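Local coordinates for fluorescence recovery protein (PDB 4JDX) that destabilises the red form of the orange carotenoid protein, speeding its return to the orange form and restoring phycobilisome fluorescence after non-photochemical quenching, at residues Gln32-Gly37 with Glu90-Ala95; Val83-Leu88 with Lys110-Leu115. One frame throughout, in Å; residues are numbered along the deposited sequence.

Interaction 1 (Gln32-Gly37 with Glu90-Ala95)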
loop_
_atom_site.group_PDB
_atom_site.type_symbol
_atom_site.label_atom_id
_atom_site.label_comp_id
_atom_site.label_asym_id
_atom_site.label_seq_id
_atom_site.Cartn_x
_atom_site.Cartn_y
_atom_site.Cartn_z
ATOM N N GLN A 32 -13.129 13.809 -5.821
ATOM C CA GLN A 32 -11.926 14.623 -5.715
ATOM C C GLN A 32 -11.650 14.986 -4.260
ATOM O O GLN A 32 -10.495 15.034 -3.835
ATOM C CB GLN A 32 -12.060 15.887 -6.564
ATOM C CG GLN A 32 -12.072 15.609 -8.060
ATOM C CD GLN A 32 -10.752 15.052 -8.558
ATOM O OE1 GLN A 32 -9.694 15.369 -8.020
ATOM N NE2 GLN A 32 -10.807 14.214 -9.587
ATOM N N ARG A 33 -12.712 15.230 -3.497
ATOM C CA ARG A 33 -12.566 15.567 -2.087
ATOM C C ARG A 33 -11.989 14.383 -1.319
ATOM O O ARG A 33 -11.217 14.558 -0.376
ATOM C CB ARG A 33 -13.913 15.962 -1.479
ATOM C CG ARG A 33 -14.494 17.261 -2.007
ATOM C CD ARG A 33 -15.522 17.800 -1.036
ATOM N NE ARG A 33 -16.066 19.096 -1.441
ATOM C CZ ARG A 33 -17.336 19.326 -1.770
ATOM N NH1 ARG A 33 -18.239 18.356 -1.758
ATOM N NH2 ARG A 33 -17.707 20.548 -2.115
ATOM N N GLU A 34 -12.370 13.177 -1.724
ATOM C CA GLU A 34 -11.912 11.974 -1.046
ATOM C C GLU A 34 -10.440 11.709 -1.356
ATOM O O GLU A 34 -9.702 11.205 -0.510
ATOM C CB GLU A 34 -12.763 10.768 -1.445
ATOM C CG GLU A 34 -12.501 9.549 -0.584
ATOM C CD GLU A 34 -13.527 8.453 -0.779
ATOM O OE1 GLU A 34 -14.168 8.413 -1.851
ATOM O OE2 GLU A 34 -13.692 7.631 0.147
ATOM N N LEU A 35 -10.020 12.047 -2.572
ATOM C CA LEU A 35 -8.620 11.925 -2.953
ATOM C C LEU A 35 -7.764 12.848 -2.099
ATOM O O LEU A 35 -6.714 12.451 -1.595
ATOM C CB LEU A 35 -8.425 12.279 -4.427
ATOM C CG LEU A 35 -9.118 11.385 -5.457
ATOM C CD1 LEU A 35 -8.792 11.869 -6.870
ATOM C CD2 LEU A 35 -8.735 9.921 -5.272
ATOM N N ASP A 36 -8.221 14.086 -1.942
ATOM C CA ASP A 36 -7.492 15.075 -1.162
ATOM C C ASP A 36 -7.328 14.620 0.283
ATOM O O ASP A 36 -6.243 14.723 0.858
ATOM C CB ASP A 36 -8.204 16.428 -1.216
ATOM C CG ASP A 36 -8.055 17.111 -2.562
ATOM O OD1 ASP A 36 -7.087 16.797 -3.285
ATOM O OD2 ASP A 36 -8.901 17.964 -2.896
ATOM N N GLY A 37 -8.404 14.103 0.865
ATOM C CA GLY A 37 -8.363 13.623 2.233
ATOM C C GLY A 37 -7.449 12.419 2.353
ATOM O O GLY A 37 -6.604 12.353 3.244
ATOM N N GLU A 90 -20.103 11.061 5.570
ATOM C CA GLU A 90 -18.645 11.109 5.541
ATOM C C GLU A 90 -18.122 12.522 5.281
ATOM O O GLU A 90 -16.912 12.747 5.269
ATOM C CB GLU A 90 -18.106 10.153 4.474
ATOM C CG GLU A 90 -18.318 8.680 4.789
ATOM C CD GLU A 90 -17.773 7.770 3.707
ATOM O OE1 GLU A 90 -17.184 8.287 2.736
ATOM O OE2 GLU A 90 -17.935 6.538 3.826
ATOM N N GLY A 91 -19.030 13.469 5.070
ATOM C CA GLY A 91 -18.646 14.854 4.865
ATOM C C GLY A 91 -18.076 15.121 3.482
ATOM O O GLY A 91 -17.439 16.152 3.257
ATOM N N LEU A 92 -18.306 14.195 2.556
ATOM C CA LEU A 92 -17.800 14.327 1.192
ATOM C C LEU A 92 -18.724 15.185 0.329
ATOM O O LEU A 92 -18.327 15.672 -0.731
ATOM C CB LEU A 92 -17.598 12.947 0.564
ATOM C CG LEU A 92 -16.459 12.135 1.191
ATOM C CD1 LEU A 92 -16.341 10.758 0.552
ATOM C CD2 LEU A 92 -15.143 12.894 1.085
ATOM N N VAL A 93 -19.959 15.362 0.786
ATOM C CA VAL A 93 -20.856 16.347 0.197
ATOM C C VAL A 93 -21.585 17.101 1.301
ATOM O O VAL A 93 -21.806 16.568 2.391
ATOM C CB VAL A 93 -21.896 15.702 -0.746
ATOM C CG1 VAL A 93 -21.199 14.898 -1.839
ATOM C CG2 VAL A 93 -22.877 14.838 0.040
ATOM N N GLN A 94 -21.947 18.345 1.017
ATOM C CA GLN A 94 -22.702 19.156 1.960
ATOM C C GLN A 94 -24.182 19.106 1.597
ATOM O O GLN A 94 -24.537 18.992 0.424
ATOM C CB GLN A 94 -22.184 20.597 1.954
ATOM C CG GLN A 94 -20.721 20.718 2.361
ATOM C CD GLN A 94 -20.476 20.274 3.793
ATOM O OE1 GLN A 94 -19.781 19.289 4.041
ATOM N NE2 GLN A 94 -21.044 21.007 4.744
ATOM N N ALA A 95 -25.040 19.165 2.610
ATOM C CA ALA A 95 -26.484 19.100 2.409
ATOM C C ALA A 95 -26.950 20.156 1.410
ATOM O O ALA A 95 -27.887 19.929 0.645
ATOM C CB ALA A 95 -27.200 19.283 3.737
#

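Interaction 2 (Val83-Leu88 with Lys110-Leu115)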
loop_
_atom_site.group_PDB
_atom_site.type_symbol
_atom_site.label_atom_id
_atom_site.label_comp_id
_atom_site.label_asym_id
_atom_site.label_seq_id
_atom_site.Cartn_x
_atom_site.Cartn_y
_atom_site.Cartn_z
ATOM N N VAL A 83 -25.889 5.939 -1.501
ATOM C CA VAL A 83 -24.546 6.461 -1.718
ATOM C C VAL A 83 -24.451 7.901 -1.234
ATOM O O VAL A 83 -23.534 8.253 -0.493
ATOM C CB VAL A 83 -24.149 6.404 -3.211
ATOM C CG1 VAL A 83 -22.801 7.086 -3.440
ATOM C CG2 VAL A 83 -24.117 4.961 -3.705
ATOM N N PHE A 84 -25.400 8.733 -1.651
ATOM C CA PHE A 84 -25.411 10.135 -1.243
ATOM C C PHE A 84 -25.455 10.272 0.275
ATOM O O PHE A 84 -24.750 11.099 0.853
ATOM C CB PHE A 84 -26.589 10.878 -1.877
ATOM C CG PHE A 84 -26.321 11.343 -3.282
ATOM C CD1 PHE A 84 -25.281 12.214 -3.544
ATOM C CD2 PHE A 84 -27.105 10.910 -4.336
ATOM C CE1 PHE A 84 -25.028 12.641 -4.831
ATOM C CE2 PHE A 84 -26.853 11.337 -5.625
ATOM C CZ PHE A 84 -25.814 12.204 -5.870
ATOM N N ALA A 85 -26.276 9.446 0.915
ATOM C CA ALA A 85 -26.383 9.441 2.368
ATOM C C ALA A 85 -25.018 9.178 2.995
ATOM O O ALA A 85 -24.618 9.852 3.946
ATOM C CB ALA A 85 -27.382 8.385 2.817
ATOM N N GLN A 86 -24.305 8.197 2.451
ATOM C CA GLN A 86 -22.976 7.848 2.945
ATOM C C GLN A 86 -22.006 9.013 2.758
ATOM O O GLN A 86 -21.272 9.378 3.678
ATOM C CB GLN A 86 -22.443 6.615 2.216
ATOM C CG GLN A 86 -21.152 6.068 2.802
ATOM C CD GLN A 86 -21.339 5.494 4.199
ATOM O OE1 GLN A 86 -22.448 5.121 4.585
ATOM N NE2 GLN A 86 -20.255 5.423 4.964
ATOM N N LEU A 87 -22.011 9.590 1.561
ATOM C CA LEU A 87 -21.167 10.737 1.245
ATOM C C LEU A 87 -21.439 11.893 2.197
ATOM O O LEU A 87 -20.518 12.592 2.623
ATOM C CB LEU A 87 -21.418 11.196 -0.192
ATOM C CG LEU A 87 -21.039 10.191 -1.281
ATOM C CD1 LEU A 87 -21.441 10.715 -2.655
ATOM C CD2 LEU A 87 -19.545 9.868 -1.222
ATOM N N LEU A 88 -22.711 12.089 2.524
ATOM C CA LEU A 88 -23.120 13.155 3.428
ATOM C C LEU A 88 -22.626 12.861 4.837
ATOM O O LEU A 88 -22.130 13.747 5.536
ATOM C CB LEU A 88 -24.641 13.279 3.431
ATOM C CG LEU A 88 -25.228 14.388 4.302
ATOM C CD1 LEU A 88 -24.806 15.762 3.794
ATOM C CD2 LEU A 88 -26.739 14.258 4.339
ATOM N N LYS A 110 -30.943 12.929 3.903
ATOM C CA LYS A 110 -30.599 13.531 5.184
ATOM C C LYS A 110 -30.982 12.603 6.331
ATOM O O LYS A 110 -30.238 12.455 7.299
ATOM C CB LYS A 110 -31.306 14.878 5.345
ATOM C CG LYS A 110 -30.860 15.931 4.346
ATOM C CD LYS A 110 -31.588 17.244 4.557
ATOM C CE LYS A 110 -31.176 18.270 3.518
ATOM N NZ LYS A 110 -31.737 19.617 3.803
ATOM N N ALA A 111 -32.144 11.971 6.202
ATOM C CA ALA A 111 -32.663 11.086 7.237
ATOM C C ALA A 111 -31.737 9.892 7.443
ATOM O O ALA A 111 -31.358 9.574 8.572
ATOM C CB ALA A 111 -34.067 10.610 6.869
ATOM N N LEU A 112 -31.373 9.239 6.346
ATOM C CA LEU A 112 -30.509 8.063 6.399
ATOM C C LEU A 112 -29.136 8.406 6.974
ATOM O O LEU A 112 -28.531 7.600 7.682
ATOM C CB LEU A 112 -30.356 7.461 5.000
ATOM C CG LEU A 112 -31.650 6.937 4.373
ATOM C CD1 LEU A 112 -31.435 6.577 2.906
ATOM C CD2 LEU A 112 -32.183 5.742 5.158
ATOM N N ALA A 113 -28.659 9.611 6.678
ATOM C CA ALA A 113 -27.337 10.049 7.113
ATOM C C ALA A 113 -27.323 10.429 8.593
ATOM O O ALA A 113 -26.287 10.332 9.252
ATOM C CB ALA A 113 -26.868 11.221 6.262
ATOM N N ARG A 114 -28.468 10.865 9.112
ATOM C CA ARG A 114 -28.569 11.245 10.519
ATOM C C ARG A 114 -28.278 10.053 11.420
ATOM O O ARG A 114 -27.553 10.168 12.407
ATOM C CB ARG A 114 -29.957 11.807 10.835
ATOM C CG ARG A 114 -30.107 13.293 10.560
ATOM C CD ARG A 114 -31.461 13.805 11.032
ATOM N NE ARG A 114 -32.518 13.563 10.050
ATOM C CZ ARG A 114 -32.924 14.446 9.139
ATOM N NH1 ARG A 114 -32.373 15.651 9.066
ATOM N NH2 ARG A 114 -33.892 14.123 8.294
ATOM N N LEU A 115 -28.848 8.907 11.067
ATOM C CA LEU A 115 -28.642 7.681 11.825
ATOM C C LEU A 115 -27.247 7.120 11.571
ATOM O O LEU A 115 -26.598 7.457 10.580
ATOM C CB LEU A 115 -29.704 6.646 11.451
ATOM C CG LEU A 115 -31.107 6.863 12.032
ATOM C CD1 LEU A 115 -31.091 6.719 13.549
ATOM C CD2 LEU A 115 -31.679 8.219 11.624
ATOM O OXT LEU A 115 -26.733 6.322 12.354
#

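Interaction 1 (Gln32-Gly37 with Glu90-Ala95)
Arg33 reaches from the middle of helix 17-47 to the backbone of Leu92, in the loop that follows helix 80-89. Its CG is turned away from its own carbonyl carbon, and the chain then runs extended to NE. This carries the guanidinium past the Leu92 side chain to the peptide behind it. There Arg33 NH1 donates to Leu92 O at 2.9 Å, with an N-H...O angle of 153°. The oxygen lies at the edge of the guanidinium, in its plane, whereas the donor sits 37° above the carbonyl plane. The other terminal nitrogen, NH2, forms a salt bridge with Glu97, so one arginine ties two points of the loop to the helix.

The two methyls of Leu92 lie against the helix surface. Leu92 CD2 rests 4.0 Å from Glu34 CA, and Leu92 CD1 packs 3.9 Å from Glu34 CD. The Glu34 chain, with CG anti to the backbone N (chi1 -169°) and extended beyond it, crosses the leucine obliquely and lends it its aliphatic part. Its carboxylate is buried. Glu34 OE1 is hydrogen-bonded to Tyr73 OH, and OE2 forms a salt bridge with Lys72.

Glu34 OE2 also comes within 4.4 Å of Glu90 OE1, just before the Schellman turn at Gly91. Lys72 bridges both carboxylates, which probably offsets their repulsion. An apolar leucine contact and one arginine-to-carbonyl bond thus join helix and loop, while Lys72, Tyr73 and Glu97 meet the charged groups around them.

Interaction 2 (Val83-Leu88 with Lys110-Leu115)
Ala113 CB touches two groups of helix 80-89, lying 3.5 Å from the backbone oxygen of Ala85 and 3.6 Å from Leu88 CD2. The small side chain lets the helices come close: the CA atoms of Ala85 and Ala113 are 4.9 Å apart, and the short axes of 83-88 and 110-114 approach to 8.2 Å, crossing at -52°. Ala85 directs its own methyl toward the other helix, where Ala85 CB meets Leu112 CB at 3.8 Å. The two alanines therefore sit at the middle of the crossing, with backbone as well as methyl groups in the interface.

Leu88, one turn after Ala85, closes the other flank. Its CG stands anti to the backbone N (chi1 -178°), and this rotation brings Leu88 CD2 over Ala113 CB and to 4.0 Å from Lys110 CA. It is thus the backbone of Lys110, together with the first part of its side chain, that receives the methyl. Lys110 itself starts away from helix 80-89 and runs out as an extended chain.

Further out, Ile109 packs on both Phe84 and Leu88, continuing the apolar seam one residue before segment 110-115. Phe84 reaches both neighbouring helices: besides Ile109 it packs on Ala23 and Leu26 of helix 17-47 and meets the ring of Phe27, while Leu87 touches Phe27, Tyr73 and Leu92. Helix 80-89 is in this way held between the long helix and the C-terminal one.

No hydrogen bond or salt bridge links the two segments. Their association rests on close van der Waals packing and depends on fit, consistent with alanines at the closest CA pair: Ala113, whose methyl rests on the Ala85 carbonyl oxygen, and Ala85, whose methyl meets Leu112 CB.

The two contacts meet around helix 80-89. Interaction 1 lies nearer the centre of the chain, partly buried, and joins the long helix 17-47 to the loop leaving helix 80-89; interaction 2 is a surface contact between that helix and the C-terminal helix 103-114. Their centres are 13 Å apart, and they touch directly: Leu92 N probably hydrogen-bonds to Leu87 O at 2.7 Å, while Leu88 CD1 packs against the loop at Val93 and Ala95. The inner site mixes leucine packing with an arginine-to-carbonyl bond and carboxylates, one of them buried, paired with residues beyond the two segments; the outer one has no hydrogen bond and rests on van der Waals packing of alanines and a leucine.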